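Local atomic coordinates of inositol 2-dehydrogenase/D-chiro-inositol 3-dehydrogenase (Lactobacillus casei, PDB entry 4MIY), a protein that oxidises myo-inositol and D-chiro-inositol to their keto forms, using NAD as the hydride acceptor. Residues I8-M13 against V33-H38; D68-V73 against K91-E96; L149-S154 against L240-E245. All coordinates share one frame; numbering follows the deposited sequence.

Interaction 1. Residues I8-M13 against V33-H38; sequences IGTGAM and VTDIDH. With NAD (nicotinamide-adenine-dinucleotide), chain E.
The carboxylate of D35 reaches across to T10 and takes two bonds from it on one oxygen. T10 N donates to D35 OD2 at 2.8 Å, arriving on the lone pair that faces away from the other oxygen, whereas the T10 hydroxyl comes from above the carboxylate plane, OG1 lying 3.2 Å from the same OD2. That hydroxyl sits between its own backbone N and carbonyl carbon (chi1 61°), which turns OG1 to D35, and T10 CG2, anti to the carbonyl carbon, lies 4.0 Å from V33 CB, the two side chains nearly perpendicular. The second D35 oxygen, OD1, accepts from D37 N in an Asx turn. With both oxygens held, the carboxylate has a fixed rotation, and it presents them to the adenosine ribose of NAD: O3B donates to D35 OD2 at 2.6 Å and O2B to D35 OD1 at 2.8 Å. Next to this polar cluster, I8 and T34 run side by side, T34 CG2 packing on both I8 CG1 and CG2, while I8 CG2 lies 3.9 Å from adenine C2A. The T34 hydroxyl turns elsewhere, to Y55 O. Along the backbone, G9 N bonds to T34 O, one of the bonds that make the parallel I8–T34 bridge. Beyond it, A12 N and M13 N, at the start of the helix, donate to pyrophosphate oxygens O2A and O2N with nearly straight bonds (171° and 173°). A glycine-rich turn under the pyrophosphate and an acidic residue gripping the ribose diol at the end of the second strand are the signature of an NAD-binding Rossmann fold.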
loop_
_atom_site.group_PDB
_atom_site.type_symbol
_atom_site.label_atom_id
_atom_site.label_comp_id
_atom_site.label_asym_id
_atom_site.label_seq_id
_atom_site.Cartn_x
_atom_site.Cartn_y
_atom_site.Cartn_z
ATOM N N ILE A 8 -34.001 24.432 -12.573
ATOM C CA ILE A 8 -34.148 24.675 -13.976
ATOM C C ILE A 8 -33.314 23.656 -14.732
ATOM O O ILE A 8 -32.107 23.761 -14.809
ATOM C CB ILE A 8 -33.670 26.060 -14.311
ATOM C CG1 ILE A 8 -34.423 27.082 -13.481
ATOM C CG2 ILE A 8 -33.814 26.346 -15.809
ATOM C CD1 ILE A 8 -33.774 28.357 -13.491
ATOM N N GLY A 9 -34.008 22.684 -15.278
ATOM C CA GLY A 9 -33.399 21.582 -15.967
ATOM C C GLY A 9 -33.528 20.385 -15.095
ATOM O O GLY A 9 -32.811 20.256 -14.130
ATOM N N THR A 10 -34.416 19.493 -15.442
ATOM C CA THR A 10 -34.622 18.311 -14.666
ATOM C C THR A 10 -34.238 17.036 -15.425
ATOM O O THR A 10 -35.006 16.145 -15.579
ATOM C CB THR A 10 -36.063 18.227 -14.154
ATOM O OG1 THR A 10 -36.955 18.173 -15.254
ATOM C CG2 THR A 10 -36.403 19.454 -13.388
ATOM N N GLY A 11 -33.011 16.981 -15.865
ATOM C CA GLY A 11 -32.496 15.792 -16.501
ATOM C C GLY A 11 -31.761 14.966 -15.479
ATOM O O GLY A 11 -32.140 14.906 -14.355
ATOM N N ALA A 12 -30.714 14.299 -15.925
ATOM C CA ALA A 12 -29.940 13.423 -15.073
ATOM C C ALA A 12 -29.370 14.108 -13.811
ATOM O O ALA A 12 -29.610 13.666 -12.743
ATOM C CB ALA A 12 -28.812 12.807 -15.877
ATOM N N MET A 13 -28.619 15.157 -14.011
ATOM C CA MET A 13 -27.948 15.815 -12.919
ATOM C C MET A 13 -28.946 16.671 -12.166
ATOM O O MET A 13 -28.881 16.804 -10.979
ATOM C CB MET A 13 -26.761 16.605 -13.447
ATOM C CG MET A 13 -25.862 17.209 -12.404
ATOM S SD MET A 13 -25.342 15.926 -11.250
ATOM C CE MET A 13 -23.841 16.635 -10.644
ATOM N N VAL A 33 -39.957 23.757 -10.407
ATOM C CA VAL A 33 -39.114 23.176 -11.428
ATOM C C VAL A 33 -39.534 23.664 -12.792
ATOM O O VAL A 33 -40.658 24.047 -12.982
ATOM C CB VAL A 33 -39.175 21.602 -11.435
ATOM C CG1 VAL A 33 -38.687 21.051 -10.189
ATOM C CG2 VAL A 33 -40.545 21.112 -11.638
ATOM N N THR A 34 -38.602 23.670 -13.725
ATOM C CA THR A 34 -38.927 23.851 -15.120
ATOM C C THR A 34 -37.947 23.092 -16.006
ATOM O O THR A 34 -36.805 22.930 -15.675
ATOM C CB THR A 34 -38.981 25.339 -15.508
ATOM O OG1 THR A 34 -39.458 25.482 -16.841
ATOM C CG2 THR A 34 -37.654 26.003 -15.420
ATOM N N ASP A 35 -38.420 22.668 -17.166
ATOM C CA ASP A 35 -37.600 21.981 -18.138
ATOM C C ASP A 35 -38.217 22.329 -19.512
ATOM O O ASP A 35 -39.398 22.537 -19.597
ATOM C CB ASP A 35 -37.677 20.488 -17.835
ATOM C CG ASP A 35 -36.602 19.662 -18.547
ATOM O OD1 ASP A 35 -36.742 19.406 -19.722
ATOM O OD2 ASP A 35 -35.629 19.239 -17.922
ATOM N N ILE A 36 -37.441 22.425 -20.567
ATOM C CA ILE A 36 -38.067 22.590 -21.873
ATOM C C ILE A 36 -38.787 21.381 -22.309
ATOM O O ILE A 36 -39.537 21.446 -23.260
ATOM C CB ILE A 36 -37.100 22.912 -22.932
ATOM C CG1 ILE A 36 -36.111 21.754 -23.116
ATOM C CG2 ILE A 36 -36.481 24.229 -22.668
ATOM C CD1 ILE A 36 -34.997 22.084 -24.003
ATOM N N ASP A 37 -38.551 20.275 -21.634
ATOM C CA ASP A 37 -39.318 19.082 -21.786
ATOM C C ASP A 37 -40.257 18.988 -20.628
ATOM O O ASP A 37 -39.978 18.390 -19.631
ATOM C CB ASP A 37 -38.413 17.865 -21.869
ATOM C CG ASP A 37 -39.166 16.531 -21.950
ATOM O OD1 ASP A 37 -40.358 16.465 -21.726
ATOM O OD2 ASP A 37 -38.526 15.520 -22.203
ATOM N N HIS A 38 -41.430 19.567 -20.806
ATOM C CA HIS A 38 -42.406 19.676 -19.750
ATOM C C HIS A 38 -42.701 18.397 -19.049
ATOM O O HIS A 38 -43.012 18.355 -17.887
ATOM C CB HIS A 38 -43.699 20.268 -20.303
ATOM C CG HIS A 38 -44.521 20.951 -19.265
ATOM N ND1 HIS A 38 -45.515 20.306 -18.573
ATOM C CD2 HIS A 38 -44.461 22.205 -18.767
ATOM C CE1 HIS A 38 -46.048 21.142 -17.709
ATOM N NE2 HIS A 38 -45.434 22.302 -17.811
HETATM P PA NAD E . -29.340 16.092 -19.421
HETATM O O1A NAD E . -29.364 16.276 -20.858
HETATM O O2A NAD E . -29.736 14.906 -18.820
HETATM O O5B NAD E . -30.366 17.065 -18.705
HETATM C C5B NAD E . -30.504 18.397 -18.991
HETATM C C4B NAD E . -31.979 18.794 -18.850
HETATM O O4B NAD E . -32.050 20.152 -19.191
HETATM C C3B NAD E . -32.914 18.167 -19.875
HETATM O O3B NAD E . -34.020 17.668 -19.244
HETATM C C2B NAD E . -33.252 19.268 -20.842
HETATM O O2B NAD E . -34.532 19.128 -21.409
HETATM C C1B NAD E . -33.222 20.459 -19.961
HETATM N N9A NAD E . -32.992 21.719 -20.631
HETATM C C8A NAD E . -32.208 21.980 -21.630
HETATM N N7A NAD E . -32.179 23.272 -21.927
HETATM C C5A NAD E . -32.984 23.872 -21.072
HETATM C C6A NAD E . -33.462 25.215 -20.813
HETATM N N6A NAD E . -33.067 26.263 -21.491
HETATM N N1A NAD E . -34.271 25.372 -19.791
HETATM C C2A NAD E . -34.699 24.405 -19.068
HETATM N N3A NAD E . -34.341 23.155 -19.267
HETATM C C4A NAD E . -33.497 22.850 -20.232
HETATM O O3 NAD E . -27.898 16.596 -19.016
HETATM P PN NAD E . -27.198 16.495 -17.540
HETATM O O1N NAD E . -26.274 15.367 -17.548
HETATM O O2N NAD E . -28.190 16.328 -16.543
HETATM O O5D NAD E . -26.294 17.719 -17.450
HETATM C C5D NAD E . -26.859 18.954 -17.084
HETATM C C4D NAD E . -25.805 19.924 -16.661
HETATM O O4D NAD E . -25.157 19.366 -15.532
HETATM C C3D NAD E . -24.789 20.130 -17.733
HETATM O O3D NAD E . -24.363 21.455 -17.668
HETATM C C2D NAD E . -23.698 19.166 -17.275
HETATM O O2D NAD E . -22.504 19.642 -17.764
HETATM C C1D NAD E . -23.778 19.302 -15.781
HETATM N N1N NAD E . -23.171 18.166 -15.087
HETATM C C2N NAD E . -22.188 18.371 -14.214
HETATM C C3N NAD E . -21.541 17.345 -13.558
HETATM C C7N NAD E . -20.440 17.628 -12.561
HETATM O O7N NAD E . -20.348 18.677 -12.008
HETATM N N7N NAD E . -19.651 16.661 -12.324
HETATM C C4N NAD E . -21.983 16.055 -13.787
HETATM C C5N NAD E . -23.011 15.888 -14.689
HETATM C C6N NAD E . -23.573 16.960 -15.330
#

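Interaction 2. Residues D68-V73 against K91-E96; sequences DAVFVV and KFIFTE. With NAD (nicotinamide-adenine-dinucleotide), chain E.
F71 and F94 make the dense part of this contact. F94 CB stands over the centre of the F71 ring, 3.8 Å from its centroid, and the two rings, tilted 27° to each other, are offset, with little ring-on-ring overlap; F94 CD1 still comes within 3.5 Å of F71 CD2. With its CG anti to the backbone N (chi1 -174°), F94 carries its ring past the F71 ring instead of stacking squarely on it. On the other face V70 and I93 lie alongside each other, as do V72 and T95, at longer range: V70 CG2 to I93 CG1 is 4.1 Å. Five backbone bonds knit the parallel strands, from F92 N to D68 O through to E96 N to V72 O at 3.0 Å. The looser side is the D68 end, where F92 N to D68 O is 3.2 Å; the partly exposed D68 side chain leaves its backbone pointing away from 91-96, and OD2 bonds to K4 N. At the far end V73 and E96 border NAD, and E96 OE2 bonds to H17. Helix 279-294 covers the phenylalanine face through F289, helix 79-86 packs on V72, I93 and T95, and strands 3-8 and 121-123 continue the sheet on either side.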
loop_
_atom_site.group_PDB
_atom_site.type_symbol
_atom_site.label_atom_id
_atom_site.label_comp_id
_atom_site.label_asym_id
_atom_site.label_seq_id
_atom_site.Cartn_x
_atom_site.Cartn_y
_atom_site.Cartn_z
ATOM N N ASP A 68 -35.927 31.022 -2.846
ATOM C CA ASP A 68 -34.752 31.613 -2.275
ATOM C C ASP A 68 -33.538 31.437 -3.207
ATOM O O ASP A 68 -32.696 32.269 -3.303
ATOM C CB ASP A 68 -34.461 30.929 -0.916
ATOM C CG ASP A 68 -35.507 31.223 0.149
ATOM O OD1 ASP A 68 -35.751 32.380 0.393
ATOM O OD2 ASP A 68 -36.047 30.315 0.735
ATOM N N ALA A 69 -33.493 30.289 -3.852
ATOM C CA ALA A 69 -32.368 29.912 -4.665
ATOM C C ALA A 69 -32.791 29.077 -5.859
ATOM O O ALA A 69 -33.733 28.365 -5.812
ATOM C CB ALA A 69 -31.353 29.135 -3.840
ATOM N N VAL A 70 -32.021 29.220 -6.915
ATOM C CA VAL A 70 -32.203 28.424 -8.102
ATOM C C VAL A 70 -30.990 27.557 -8.429
ATOM O O VAL A 70 -29.894 27.973 -8.264
ATOM C CB VAL A 70 -32.626 29.284 -9.322
ATOM C CG1 VAL A 70 -33.934 29.966 -9.028
ATOM C CG2 VAL A 70 -31.611 30.294 -9.660
ATOM N N PHE A 71 -31.260 26.349 -8.867
ATOM C CA PHE A 71 -30.243 25.468 -9.407
ATOM C C PHE A 71 -30.384 25.415 -10.916
ATOM O O PHE A 71 -31.422 25.124 -11.400
ATOM C CB PHE A 71 -30.389 24.063 -8.828
ATOM C CG PHE A 71 -29.763 23.893 -7.481
ATOM C CD1 PHE A 71 -30.172 24.634 -6.430
ATOM C CD2 PHE A 71 -28.778 22.988 -7.286
ATOM C CE1 PHE A 71 -29.611 24.459 -5.217
ATOM C CE2 PHE A 71 -28.211 22.859 -6.091
ATOM C CZ PHE A 71 -28.636 23.574 -5.060
ATOM N N VAL A 72 -29.332 25.747 -11.627
ATOM C CA VAL A 72 -29.367 25.717 -13.083
ATOM C C VAL A 72 -28.645 24.491 -13.572
ATOM O O VAL A 72 -27.453 24.401 -13.465
ATOM C CB VAL A 72 -28.719 26.902 -13.685
ATOM C CG1 VAL A 72 -28.927 26.908 -15.167
ATOM C CG2 VAL A 72 -29.184 28.187 -13.046
ATOM N N VAL A 73 -29.405 23.558 -14.084
ATOM C CA VAL A 73 -28.904 22.253 -14.451
ATOM C C VAL A 73 -29.346 21.812 -15.846
ATOM O O VAL A 73 -29.579 20.677 -16.084
ATOM C CB VAL A 73 -29.306 21.188 -13.409
ATOM C CG1 VAL A 73 -28.284 20.065 -13.372
ATOM C CG2 VAL A 73 -29.439 21.788 -12.017
ATOM N N LYS A 91 -32.164 36.368 -6.118
ATOM C CA LYS A 91 -31.972 34.997 -5.734
ATOM C C LYS A 91 -30.517 34.534 -5.748
ATOM O O LYS A 91 -29.702 35.017 -6.459
ATOM C CB LYS A 91 -32.820 34.076 -6.603
ATOM C CG LYS A 91 -34.306 34.298 -6.468
ATOM C CD LYS A 91 -35.044 33.560 -7.508
ATOM C CE LYS A 91 -36.556 33.591 -7.368
ATOM N NZ LYS A 91 -37.064 34.851 -6.951
ATOM N N PHE A 92 -30.237 33.591 -4.874
ATOM C CA PHE A 92 -28.992 32.874 -4.934
ATOM C C PHE A 92 -29.026 31.890 -6.114
ATOM O O PHE A 92 -30.046 31.394 -6.477
ATOM C CB PHE A 92 -28.777 32.142 -3.606
ATOM C CG PHE A 92 -28.468 33.058 -2.452
ATOM C CD1 PHE A 92 -27.190 33.430 -2.183
ATOM C CD2 PHE A 92 -29.456 33.522 -1.643
ATOM C CE1 PHE A 92 -26.908 34.233 -1.110
ATOM C CE2 PHE A 92 -29.175 34.299 -0.612
ATOM C CZ PHE A 92 -27.905 34.678 -0.339
ATOM N N ILE A 93 -27.862 31.638 -6.681
ATOM C CA ILE A 93 -27.747 30.868 -7.901
ATOM C C ILE A 93 -26.619 29.816 -7.784
ATOM O O ILE A 93 -25.473 30.151 -7.570
ATOM C CB ILE A 93 -27.401 31.789 -9.062
ATOM C CG1 ILE A 93 -28.470 32.864 -9.247
ATOM C CG2 ILE A 93 -27.226 30.999 -10.331
ATOM C CD1 ILE A 93 -27.939 34.052 -9.960
ATOM N N PHE A 94 -27.026 28.562 -7.914
ATOM C CA PHE A 94 -26.124 27.436 -8.090
ATOM C C PHE A 94 -26.253 26.977 -9.528
ATOM O O PHE A 94 -27.252 26.484 -9.919
ATOM C CB PHE A 94 -26.479 26.289 -7.144
ATOM C CG PHE A 94 -25.496 25.139 -7.178
ATOM C CD1 PHE A 94 -25.619 24.152 -8.112
ATOM C CD2 PHE A 94 -24.455 25.075 -6.290
ATOM C CE1 PHE A 94 -24.741 23.123 -8.153
ATOM C CE2 PHE A 94 -23.562 24.046 -6.343
ATOM C CZ PHE A 94 -23.707 23.080 -7.263
ATOM N N THR A 95 -25.204 27.181 -10.285
ATOM C CA THR A 95 -25.169 26.672 -11.633
ATOM C C THR A 95 -24.183 25.528 -11.733
ATOM O O THR A 95 -23.098 25.614 -11.240
ATOM C CB THR A 95 -24.870 27.762 -12.678
ATOM O OG1 THR A 95 -24.960 27.216 -13.977
ATOM C CG2 THR A 95 -23.561 28.342 -12.484
ATOM N N GLU A 96 -24.618 24.453 -12.345
ATOM C CA GLU A 96 -23.660 23.463 -12.747
ATOM C C GLU A 96 -22.631 24.054 -13.703
ATOM O O GLU A 96 -22.859 25.057 -14.321
ATOM C CB GLU A 96 -24.339 22.237 -13.341
ATOM C CG GLU A 96 -24.677 21.160 -12.324
ATOM C CD GLU A 96 -23.453 20.652 -11.571
ATOM O OE1 GLU A 96 -22.347 20.815 -12.063
ATOM O OE2 GLU A 96 -23.621 20.113 -10.504
HETATM P PA NAD E . -29.340 16.092 -19.421
HETATM O O1A NAD E . -29.364 16.276 -20.858
HETATM O O2A NAD E . -29.736 14.906 -18.820
HETATM O O5B NAD E . -30.366 17.065 -18.705
HETATM C C5B NAD E . -30.504 18.397 -18.991
HETATM C C4B NAD E . -31.979 18.794 -18.850
HETATM O O4B NAD E . -32.050 20.152 -19.191
HETATM C C3B NAD E . -32.914 18.167 -19.875
HETATM O O3B NAD E . -34.020 17.668 -19.244
HETATM C C2B NAD E . -33.252 19.268 -20.842
HETATM O O2B NAD E . -34.532 19.128 -21.409
HETATM C C1B NAD E . -33.222 20.459 -19.961
HETATM N N9A NAD E . -32.992 21.719 -20.631
HETATM C C8A NAD E . -32.208 21.980 -21.630
HETATM N N7A NAD E . -32.179 23.272 -21.927
HETATM C C5A NAD E . -32.984 23.872 -21.072
HETATM C C6A NAD E . -33.462 25.215 -20.813
HETATM N N6A NAD E . -33.067 26.263 -21.491
HETATM N N1A NAD E . -34.271 25.372 -19.791
HETATM C C2A NAD E . -34.699 24.405 -19.068
HETATM N N3A NAD E . -34.341 23.155 -19.267
HETATM C C4A NAD E . -33.497 22.850 -20.232
HETATM O O3 NAD E . -27.898 16.596 -19.016
HETATM P PN NAD E . -27.198 16.495 -17.540
HETATM O O1N NAD E . -26.274 15.367 -17.548
HETATM O O2N NAD E . -28.190 16.328 -16.543
HETATM O O5D NAD E . -26.294 17.719 -17.450
HETATM C C5D NAD E . -26.859 18.954 -17.084
HETATM C C4D NAD E . -25.805 19.924 -16.661
HETATM O O4D NAD E . -25.157 19.366 -15.532
HETATM C C3D NAD E . -24.789 20.130 -17.733
HETATM O O3D NAD E . -24.363 21.455 -17.668
HETATM C C2D NAD E . -23.698 19.166 -17.275
HETATM O O2D NAD E . -22.504 19.642 -17.764
HETATM C C1D NAD E . -23.778 19.302 -15.781
HETATM N N1N NAD E . -23.171 18.166 -15.087
HETATM C C2N NAD E . -22.188 18.371 -14.214
HETATM C C3N NAD E . -21.541 17.345 -13.558
HETATM C C7N NAD E . -20.440 17.628 -12.561
HETATM O O7N NAD E . -20.348 18.677 -12.008
HETATM N N7N NAD E . -19.651 16.661 -12.324
HETATM C C4N NAD E . -21.983 16.055 -13.787
HETATM C C5N NAD E . -23.011 15.888 -14.689
HETATM C C6N NAD E . -23.573 16.960 -15.330
#

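Interaction 3. Residues L149-S154 against L240-E245; sequences LVVRAS and LEVIGE. With GOL (glycerol), chain G; GOL (glycerol), chain S.
Strands 149-154 and 240-244 run antiparallel, their axes 4.7 Å apart at closest, with V150–I243 and R152–E241 as hydrogen-bonded pairs and a classic beta bulge at one end. In the bulge, two residues, L149 and V150, stand opposite the single I243: L149 N bonds to I243 O at 2.8 Å, while V150 N makes only a weak bond to the same oxygen. L149 then lays CD1 against the backbone at G244 and E245, and its side chain crosses that of E245 at about a right angle. On the face carrying V151, A153, L240 and V242, the V151 branch CG1, placed anti to the backbone N (chi1 177°), meets L240 CD1 at 3.7 Å, and helix 168-185 closes over this apolar patch through M181. The opposite face starts apolar, with I243 CG1 against V150 CB at 4.0 Å, and turns polar at R152 and E241. Here the two charged groups do not touch; R152 NH1 and E241 OE1 are 5.3 Å apart. A glycerol hydroxyl, O1 of chain S, spans them, receiving R152 NH1 at 3.0 Å in the plane of the guanidinium and giving its proton to E241 OE1 at 2.6 Å. The second glycerol, chain G, adds O3 to the same OE1 and O2 to S154 OG. R152 NE is taken by Q225, and NH1 also bonds to A153 O of the second subunit, whose own R152 returns the bond. The R152–E241 end of this face is therefore a polar part of the subunit interface: reciprocal arginine–carbonyl bonds cross it directly, one glycerol hydroxyl mediates between opposite charges, and both glycerols, probably from the crystallisation liquor, also bond to the second subunit.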
loop_
_atom_site.group_PDB
_atom_site.type_symbol
_atom_site.label_atom_id
_atom_site.label_comp_id
_atom_site.label_asym_id
_atom_site.label_seq_id
_atom_site.Cartn_x
_atom_site.Cartn_y
_atom_site.Cartn_z
ATOM N N LEU A 149 6.511 22.333 -7.507
ATOM C CA LEU A 149 7.319 22.533 -8.680
ATOM C C LEU A 149 6.639 21.953 -9.885
ATOM O O LEU A 149 6.630 22.531 -10.918
ATOM C CB LEU A 149 8.669 21.870 -8.482
ATOM C CG LEU A 149 9.468 22.356 -7.292
ATOM C CD1 LEU A 149 10.676 21.498 -7.091
ATOM C CD2 LEU A 149 9.826 23.816 -7.465
ATOM N N VAL A 150 6.097 20.762 -9.705
ATOM C CA VAL A 150 5.418 20.011 -10.730
ATOM C C VAL A 150 4.190 19.341 -10.117
ATOM O O VAL A 150 4.218 18.982 -8.997
ATOM C CB VAL A 150 6.341 18.945 -11.363
ATOM C CG1 VAL A 150 5.587 18.103 -12.404
ATOM C CG2 VAL A 150 7.559 19.592 -11.982
ATOM N N VAL A 151 3.120 19.241 -10.887
ATOM C CA VAL A 151 1.949 18.479 -10.521
ATOM C C VAL A 151 1.679 17.448 -11.615
ATOM O O VAL A 151 1.668 17.771 -12.771
ATOM C CB VAL A 151 0.701 19.358 -10.347
ATOM C CG1 VAL A 151 -0.529 18.533 -10.048
ATOM C CG2 VAL A 151 0.890 20.377 -9.282
ATOM N N ARG A 152 1.512 16.202 -11.221
ATOM C CA ARG A 152 1.148 15.171 -12.156
ATOM C C ARG A 152 -0.205 14.593 -11.806
ATOM O O ARG A 152 -0.431 14.202 -10.712
ATOM C CB ARG A 152 2.182 14.084 -12.188
ATOM C CG ARG A 152 3.468 14.518 -12.819
ATOM C CD ARG A 152 4.486 13.450 -12.870
ATOM N NE ARG A 152 5.114 13.448 -14.150
ATOM C CZ ARG A 152 5.985 12.549 -14.577
ATOM N NH1 ARG A 152 6.371 11.560 -13.814
ATOM N NH2 ARG A 152 6.483 12.677 -15.769
ATOM N N ALA A 153 -1.098 14.539 -12.775
ATOM C CA ALA A 153 -2.438 14.113 -12.528
ATOM C C ALA A 153 -2.958 13.219 -13.637
ATOM O O ALA A 153 -2.468 13.256 -14.727
ATOM C CB ALA A 153 -3.330 15.296 -12.341
ATOM N N SER A 154 -3.954 12.430 -13.293
ATOM C CA SER A 154 -4.649 11.563 -14.248
ATOM C C SER A 154 -6.133 11.658 -14.052
ATOM O O SER A 154 -6.610 11.714 -12.966
ATOM C CB SER A 154 -4.223 10.104 -14.116
ATOM O OG SER A 154 -2.858 9.963 -14.328
ATOM N N LEU A 240 -3.496 12.290 -8.380
ATOM C CA LEU A 240 -2.931 13.594 -8.161
ATOM C C LEU A 240 -1.665 13.487 -7.343
ATOM O O LEU A 240 -1.658 12.894 -6.324
ATOM C CB LEU A 240 -3.941 14.482 -7.441
ATOM C CG LEU A 240 -3.485 15.894 -7.079
ATOM C CD1 LEU A 240 -3.205 16.677 -8.331
ATOM C CD2 LEU A 240 -4.544 16.541 -6.306
ATOM N N GLU A 241 -0.599 14.055 -7.857
ATOM C CA GLU A 241 0.694 14.057 -7.229
ATOM C C GLU A 241 1.281 15.458 -7.338
ATOM O O GLU A 241 1.319 16.015 -8.386
ATOM C CB GLU A 241 1.601 13.055 -7.941
ATOM C CG GLU A 241 2.968 12.964 -7.434
ATOM C CD GLU A 241 3.859 12.079 -8.300
ATOM O OE1 GLU A 241 3.475 11.749 -9.402
ATOM O OE2 GLU A 241 4.933 11.717 -7.852
ATOM N N VAL A 242 1.726 15.990 -6.218
ATOM C CA VAL A 242 2.424 17.252 -6.172
ATOM C C VAL A 242 3.879 17.025 -5.799
ATOM O O VAL A 242 4.176 16.445 -4.805
ATOM C CB VAL A 242 1.757 18.247 -5.182
ATOM C CG1 VAL A 242 2.503 19.586 -5.178
ATOM C CG2 VAL A 242 0.346 18.438 -5.512
ATOM N N ILE A 243 4.769 17.480 -6.664
ATOM C CA ILE A 243 6.189 17.431 -6.445
ATOM C C ILE A 243 6.673 18.727 -5.862
ATOM O O ILE A 243 6.620 19.721 -6.507
ATOM C CB ILE A 243 6.923 17.281 -7.773
ATOM C CG1 ILE A 243 6.356 16.120 -8.570
ATOM C CG2 ILE A 243 8.398 17.188 -7.556
ATOM C CD1 ILE A 243 6.516 14.927 -7.951
ATOM N N GLY A 244 7.185 18.668 -4.657
ATOM C CA GLY A 244 7.695 19.829 -3.984
ATOM C C GLY A 244 9.198 19.846 -3.921
ATOM O O GLY A 244 9.846 18.902 -4.252
ATOM N N GLU A 245 9.724 20.957 -3.453
ATOM C CA GLU A 245 11.155 21.138 -3.260
ATOM C C GLU A 245 11.756 20.097 -2.328
ATOM O O GLU A 245 12.823 19.657 -2.552
ATOM C CB GLU A 245 11.436 22.570 -2.734
ATOM C CG GLU A 245 11.119 23.612 -3.733
ATOM C CD GLU A 245 11.181 25.000 -3.206
ATOM O OE1 GLU A 245 10.752 25.221 -2.104
ATOM O OE2 GLU A 245 11.620 25.850 -3.977
HETATM C C1 GOL G . 0.819 9.682 -12.656
HETATM O O1 GOL G . 0.238 9.097 -13.760
HETATM C C2 GOL G . -0.317 10.204 -11.782
HETATM O O2 GOL G . -1.039 11.086 -12.566
HETATM C C3 GOL G . 0.162 10.966 -10.564
HETATM O O3 GOL G . 1.113 10.202 -9.883
HETATM C C1 GOL S . 4.476 9.655 -11.839
HETATM O O1 GOL S . 5.076 10.797 -11.266
HETATM C C2 GOL S . 5.440 8.484 -11.734
HETATM O O2 GOL S . 6.542 8.865 -12.471
HETATM C C3 GOL S . 4.980 7.139 -12.249
HETATM O O3 GOL S . 3.726 6.870 -11.667
#

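From the N terminus, the chain closes interaction 1 first, when it comes back through helix 12-24 and strand 28-34 to lie beside its opening strand. Interaction 2 closes a second crossover, by way of helix 79-86. These loops follow in series, neither nested nor crossed, yet they are stitched into one parallel sheet, since strand 3-8 lies next to strand 69-72 and I8 bonds to F71 and V73; both reach NAD. Interaction 3 comes later and spans a much longer loop, of 85 residues, within the mixed sheet of the C-terminal alpha/beta domain. Its centre lies about 39 Å from that of interaction 1, across the chain's centre.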